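Local coordinates for Mll7089 protein (Mesorhizobium loti, PDB 2OZ8) that is of unknown function but, as an enolase-superfamily protein related to mandelate racemase, probably binds magnesium and may act as a hydro-lyase, at residues A118-P121 with L122-L126; I331-D335 with G336-A340. One frame throughout, in Å; residues are numbered along the deposited sequence.

Interaction 1: A118-P121 with L122-L126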
ATOM      1  N   ALA A 118      -6.681   7.767  47.963  1.00 42.21           N
ATOM      2  CA  ALA A 118      -7.634   6.654  47.865  1.00 41.82           C
ATOM      3  C   ALA A 118      -7.301   5.617  48.911  1.00 41.54           C
ATOM      4  O   ALA A 118      -8.030   4.652  49.065  1.00 41.48           O
ATOM      5  CB  ALA A 118      -7.649   6.020  46.426  1.00 41.24           C
ATOM      6  N   GLY A 119      -6.188   5.805  49.617  1.00 41.37           N
ATOM      7  CA  GLY A 119      -5.791   4.845  50.665  1.00 41.17           C
ATOM      8  C   GLY A 119      -5.307   3.544  50.059  1.00 40.85           C
ATOM      9  O   GLY A 119      -5.741   2.456  50.475  1.00 42.22           O
ATOM     10  N   LEU A 120      -4.444   3.653  49.045  1.00 39.16           N
ATOM     11  CA  LEU A 120      -3.986   2.484  48.315  1.00 37.92           C
ATOM     12  C   LEU A 120      -2.540   2.642  47.874  1.00 36.64           C
ATOM     13  O   LEU A 120      -2.079   3.782  47.624  1.00 36.57           O
ATOM     14  CB  LEU A 120      -4.853   2.206  47.065  1.00 38.24           C
ATOM     15  CG  LEU A 120      -6.342   1.811  47.191  1.00 39.48           C
ATOM     16  CD1 LEU A 120      -7.079   1.881  45.816  1.00 35.38           C
ATOM     17  CD2 LEU A 120      -6.493   0.432  47.809  1.00 38.77           C
ATOM     18  N   PRO A 121      -1.839   1.490  47.743  1.00 35.09           N
ATOM     19  CA  PRO A 121      -0.581   1.395  46.986  1.00 34.73           C
ATOM     20  C   PRO A 121      -0.858   1.688  45.515  1.00 34.32           C
ATOM     21  O   PRO A 121      -1.887   1.252  44.987  1.00 34.28           O
ATOM     22  CB  PRO A 121      -0.169  -0.071  47.144  1.00 34.32           C
ATOM     23  CG  PRO A 121      -1.094  -0.681  48.250  1.00 33.67           C
ATOM     24  CD  PRO A 121      -2.301   0.180  48.265  1.00 34.74           C
ATOM     25  N   LEU A 122       0.039   2.418  44.860  1.00 34.49           N
ATOM     26  CA  LEU A 122      -0.174   2.784  43.438  1.00 35.10           C
ATOM     27  C   LEU A 122      -0.560   1.631  42.475  1.00 35.41           C
ATOM     28  O   LEU A 122      -1.553   1.738  41.746  1.00 36.67           O
ATOM     29  CB  LEU A 122       0.982   3.630  42.900  1.00 34.51           C
ATOM     30  CG  LEU A 122       0.833   4.114  41.456  1.00 35.70           C
ATOM     31  CD1 LEU A 122      -0.424   5.017  41.250  1.00 34.68           C
ATOM     32  CD2 LEU A 122       2.073   4.826  41.060  1.00 34.10           C
ATOM     33  N   HIS A 123       0.175   0.528  42.505  1.00 35.77           N
ATOM     34  CA  HIS A 123      -0.129  -0.618  41.654  1.00 36.28           C
ATOM     35  C   HIS A 123      -1.547  -1.198  41.793  1.00 36.90           C
ATOM     36  O   HIS A 123      -2.169  -1.589  40.783  1.00 37.20           O
ATOM     37  CB  HIS A 123       0.941  -1.714  41.794  1.00 35.69           C
ATOM     38  CG  HIS A 123       0.920  -2.446  43.093  1.00 37.71           C
ATOM     39  ND1 HIS A 123       0.343  -3.699  43.238  1.00 37.43           N
ATOM     40  CD2 HIS A 123       1.436  -2.126  44.307  1.00 39.12           C
ATOM     41  CE1 HIS A 123       0.511  -4.117  44.482  1.00 35.53           C
ATOM     42  NE2 HIS A 123       1.164  -3.179  45.152  1.00 37.81           N
ATOM     43  N   VAL A 124      -2.051  -1.270  43.022  1.00 36.47           N
ATOM     44  CA  VAL A 124      -3.428  -1.746  43.250  1.00 36.48           C
ATOM     45  C   VAL A 124      -4.421  -0.768  42.583  1.00 36.02           C
ATOM     46  O   VAL A 124      -5.314  -1.183  41.852  1.00 35.64           O
ATOM     47  CB  VAL A 124      -3.749  -1.936  44.775  1.00 37.12           C
ATOM     48  CG1 VAL A 124      -5.211  -2.352  44.972  1.00 36.36           C
ATOM     49  CG2 VAL A 124      -2.751  -2.954  45.443  1.00 34.17           C
ATOM     50  N   LEU A 125      -4.223   0.524  42.811  1.00 35.28           N
ATOM     51  CA  LEU A 125      -4.991   1.553  42.101  1.00 35.19           C
ATOM     52  C   LEU A 125      -4.848   1.376  40.564  1.00 35.84           C
ATOM     53  O   LEU A 125      -5.816   1.613  39.813  1.00 35.84           O
ATOM     54  CB  LEU A 125      -4.546   2.960  42.522  1.00 33.88           C
ATOM     55  CG  LEU A 125      -5.245   4.149  41.860  1.00 34.44           C
ATOM     56  CD1 LEU A 125      -6.784   4.299  42.240  1.00 30.77           C
ATOM     57  CD2 LEU A 125      -4.457   5.452  42.188  1.00 32.59           C
ATOM     58  N   LEU A 126      -3.658   0.949  40.116  1.00 35.12           N
ATOM     59  CA  LEU A 126      -3.425   0.748  38.658  1.00 35.17           C
ATOM     60  C   LEU A 126      -4.085  -0.522  38.120  1.00 35.71           C
ATOM     61  O   LEU A 126      -4.016  -0.775  36.922  1.00 35.58           O
ATOM     62  CB  LEU A 126      -1.940   0.851  38.254  1.00 33.50           C
ATOM     63  CG  LEU A 126      -1.320   2.249  38.489  1.00 30.95           C
ATOM     64  CD1 LEU A 126       0.151   2.263  38.166  1.00 26.69           C
ATOM     65  CD2 LEU A 126      -2.126   3.385  37.779  1.00 26.87           C
TER
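The ring of P121 overlaps the side chain of V124, ring and valine branch running alongside each other, with P121 CG 4.0 Å from V124 CG2. The setting is a helix-to-helix turn: helix 103-118 ends in a Schellman motif, where G119 takes a positive phi that suits glycine, and P121 stands at the N-cap of helix 122-125. Proline fits there because its ring holds phi near the value found, -64°, just before the first turn. L120 reaches forward from the loop. Its side chain comes across V124 nearly perpendicular to it, L120 CD2 meeting V124 CG1 at 4.2 Å, while L120 CD1 lies 4.3 Å from L125 CB. V124 has CG1 anti to its own N (chi1 177°), which turns one methyl to L120 and the other to P121. The H123 ring approaches P121 CB obliquely, and its ND1 is hydrogen-bonded to S128. L122 and L125 pack on W111 of helix 103-118. V124 and L125 also meet A82 and I81 of a second subunit, where valine and leucine suit apolar neighbours, while L120 packs on R79 of that subunit. P121 O accepts a weak, bent bond from V124 N and a nearly straight one, 175° at the hydrogen, from L125 N at 3.3 Å.

Interaction 2: I331-D335 with G336-A340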
ATOM      1  N   ILE A 331      12.599   0.913  46.660  1.00 43.76           N
ATOM      2  CA  ILE A 331      11.905  -0.270  46.181  1.00 43.01           C
ATOM      3  C   ILE A 331      12.715  -1.547  46.393  1.00 43.18           C
ATOM      4  O   ILE A 331      13.837  -1.648  45.935  1.00 42.30           O
ATOM      5  CB  ILE A 331      11.543  -0.143  44.634  1.00 43.32           C
ATOM      6  CG1 ILE A 331      10.575   1.033  44.364  1.00 43.56           C
ATOM      7  CG2 ILE A 331      10.974  -1.472  44.068  1.00 39.64           C
ATOM      8  CD1 ILE A 331       9.340   1.151  45.371  1.00 41.38           C
ATOM      9  N   GLU A 332      12.127  -2.532  47.056  1.00 43.53           N
ATOM     10  CA  GLU A 332      12.754  -3.831  47.209  1.00 45.26           C
ATOM     11  C   GLU A 332      13.025  -4.571  45.863  1.00 44.68           C
ATOM     12  O   GLU A 332      12.123  -4.764  45.049  1.00 43.34           O
ATOM     13  CB  GLU A 332      11.892  -4.736  48.109  1.00 45.41           C
ATOM     14  CG  GLU A 332      12.629  -6.006  48.562  1.00 46.22           C
ATOM     15  CD  GLU A 332      11.784  -6.940  49.411  1.00 49.18           C
ATOM     16  OE1 GLU A 332      10.578  -6.658  49.631  1.00 52.86           O
ATOM     17  OE2 GLU A 332      12.329  -8.005  49.851  1.00 58.72           O
ATOM     18  N   ILE A 333      14.269  -4.992  45.663  1.00 44.44           N
ATOM     19  CA  ILE A 333      14.575  -5.951  44.629  1.00 44.55           C
ATOM     20  C   ILE A 333      15.306  -7.122  45.278  1.00 46.11           C
ATOM     21  O   ILE A 333      16.405  -6.955  45.812  1.00 45.61           O
ATOM     22  CB  ILE A 333      15.442  -5.351  43.502  1.00 44.11           C
ATOM     23  CG1 ILE A 333      14.694  -4.215  42.781  1.00 42.44           C
ATOM     24  CG2 ILE A 333      15.865  -6.473  42.566  1.00 41.51           C
ATOM     25  CD1 ILE A 333      15.490  -3.505  41.626  1.00 43.24           C
ATOM     26  N   ARG A 334      14.694  -8.299  45.223  1.00 48.12           N
ATOM     27  CA  ARG A 334      15.221  -9.495  45.900  1.00 50.99           C
ATOM     28  C   ARG A 334      15.245 -10.674  44.968  1.00 49.97           C
ATOM     29  O   ARG A 334      14.206 -11.039  44.412  1.00 50.62           O
ATOM     30  CB  ARG A 334      14.362  -9.851  47.121  1.00 51.01           C
ATOM     31  CG  ARG A 334      14.708 -11.224  47.734  1.00 53.91           C
ATOM     32  CD  ARG A 334      14.167 -11.392  49.193  1.00 55.97           C
ATOM     33  NE  ARG A 334      12.791 -10.884  49.306  1.00 66.65           N
ATOM     34  CZ  ARG A 334      11.699 -11.638  49.155  1.00 68.72           C
ATOM     35  NH1 ARG A 334      11.823 -12.938  48.901  1.00 67.73           N
ATOM     36  NH2 ARG A 334      10.487 -11.089  49.255  1.00 69.54           N
ATOM     37  N   ASP A 335      16.421 -11.279  44.805  1.00 49.56           N
ATOM     38  CA  ASP A 335      16.618 -12.408  43.884  1.00 49.27           C
ATOM     39  C   ASP A 335      16.121 -12.201  42.441  1.00 47.24           C
ATOM     40  O   ASP A 335      15.465 -13.070  41.868  1.00 46.45           O
ATOM     41  CB  ASP A 335      16.065 -13.711  44.488  1.00 50.80           C
ATOM     42  CG  ASP A 335      16.852 -14.148  45.721  1.00 57.13           C
ATOM     43  OD1 ASP A 335      18.080 -13.798  45.806  1.00 61.52           O
ATOM     44  OD2 ASP A 335      16.235 -14.792  46.618  1.00 60.65           O
ATOM     45  N   GLY A 336      16.424 -11.034  41.876  1.00 45.22           N
ATOM     46  CA  GLY A 336      16.021 -10.728  40.519  1.00 43.28           C
ATOM     47  C   GLY A 336      14.552 -10.416  40.327  1.00 42.81           C
ATOM     48  O   GLY A 336      14.074 -10.410  39.176  1.00 43.05           O
ATOM     49  N   TYR A 337      13.824 -10.162  41.425  1.00 41.74           N
ATOM     50  CA  TYR A 337      12.455  -9.657  41.319  1.00 41.30           C
ATOM     51  C   TYR A 337      12.297  -8.313  42.003  1.00 40.98           C
ATOM     52  O   TYR A 337      12.788  -8.121  43.127  1.00 41.55           O
ATOM     53  CB  TYR A 337      11.458 -10.613  41.930  1.00 41.69           C
ATOM     54  CG  TYR A 337      11.128 -11.824  41.095  1.00 42.35           C
ATOM     55  CD1 TYR A 337      10.146 -11.759  40.117  1.00 40.85           C
ATOM     56  CD2 TYR A 337      11.751 -13.059  41.336  1.00 42.70           C
ATOM     57  CE1 TYR A 337       9.819 -12.854  39.368  1.00 42.46           C
ATOM     58  CE2 TYR A 337      11.430 -14.176  40.588  1.00 41.88           C
ATOM     59  CZ  TYR A 337      10.459 -14.061  39.617  1.00 44.27           C
ATOM     60  OH  TYR A 337      10.107 -15.152  38.870  1.00 47.25           O
ATOM     61  N   ALA A 338      11.610  -7.390  41.334  1.00 39.62           N
ATOM     62  CA  ALA A 338      11.289  -6.110  41.917  1.00 38.40           C
ATOM     63  C   ALA A 338       9.894  -6.215  42.496  1.00 38.37           C
ATOM     64  O   ALA A 338       8.987  -6.821  41.887  1.00 38.05           O
ATOM     65  CB  ALA A 338      11.395  -4.960  40.890  1.00 38.10           C
ATOM     66  N   TYR A 339       9.730  -5.641  43.681  1.00 37.89           N
ATOM     67  CA  TYR A 339       8.483  -5.749  44.396  1.00 38.45           C
ATOM     68  C   TYR A 339       7.833  -4.415  44.565  1.00 38.91           C
ATOM     69  O   TYR A 339       8.437  -3.477  45.110  1.00 39.39           O
ATOM     70  CB  TYR A 339       8.743  -6.341  45.761  1.00 38.49           C
ATOM     71  CG  TYR A 339       9.066  -7.818  45.712  1.00 38.28           C
ATOM     72  CD1 TYR A 339       8.047  -8.769  45.806  1.00 36.68           C
ATOM     73  CD2 TYR A 339      10.377  -8.265  45.551  1.00 36.97           C
ATOM     74  CE1 TYR A 339       8.321 -10.115  45.732  1.00 35.13           C
ATOM     75  CE2 TYR A 339      10.652  -9.604  45.501  1.00 36.12           C
ATOM     76  CZ  TYR A 339       9.632 -10.525  45.621  1.00 36.20           C
ATOM     77  OH  TYR A 339       9.903 -11.868  45.568  1.00 39.04           O
ATOM     78  N   ALA A 340       6.603  -4.313  44.097  1.00 38.96           N
ATOM     79  CA  ALA A 340       5.815  -3.126  44.364  1.00 40.07           C
ATOM     80  C   ALA A 340       5.301  -3.238  45.795  1.00 41.17           C
ATOM     81  O   ALA A 340       4.574  -4.193  46.121  1.00 42.21           O
ATOM     82  CB  ALA A 340       4.675  -3.020  43.397  1.00 40.04           C
TER
HETATM   83  O   HOH W   1       9.425  -2.598  47.428  1.00 33.57           O
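Y339 lies beneath the guanidinium of R334, the two planes only 12° apart, with R334 NH2 over one face of the ring and 3.8 Å from Y339 CZ. They belong to a tight beta hairpin closed by a type I' turn from R334 to Y337, in which D335 and G336 both have positive phi. Glycine suits its position because a CB there would clash with D335 O. The closely knit part is the backbone: Y339 N gives E332 O a bond of 2.9 Å, and R334 and Y337 form an antiparallel hydrogen-bonded pair, R334 N to Y337 O being 2.8 Å. The return bond, from Y337 N to R334 O, is longer at 3.1 Å, its donor well above the carbonyl plane. Between these bonds, I333 and A338 form a non-hydrogen-bonded pair with CG1 of I333 3.9 Å from CB of A338; the small alanine also packs on V133 and V304. Further along, a water accepts from E332 N and donates to Y339 O.

The face that carries E332 and R334 is the looser one: both residues are exposed. A bend at chi3 (43°) folds the arginine back so that R334 NE reaches E332 OE2 at 3.0 Å, within the guanidinium plane but from above the carboxylate plane. With an alanine at Y339 the R334 guanidinium is likely to lose the flat ring it lies over, and R132 NH1 the hydroxyl it bonds. Tyrosine suits the site by offering both a ring face and a polar end, and the salt bridge would probably offset part of the arginine's charge and limit how the guanidinium can turn over the ring.

How the interactions relate
Interaction 1 is largely buried and apolar, whereas interaction 2 runs from a buried side to exposed, charged residues. The turn of 118-126 joins helix 103-118 to helix 122-125 and faces a second subunit; the hairpin of 331-340 is touched by no other chain and adds to the barrel sheet by pairing strand 337-339 with strand 132-138. Methyl groups and a proline ring dominate the first, cross-strand bonds and an arginine laid over a tyrosine face the second. Each turn contains a glycine at positive phi. Their centres lie about 18 Å apart, yet they touch where H123 CD2 packs 3.5 Å from A340 CB, and both rest on helix 304-309, with H305 and V308 meeting each.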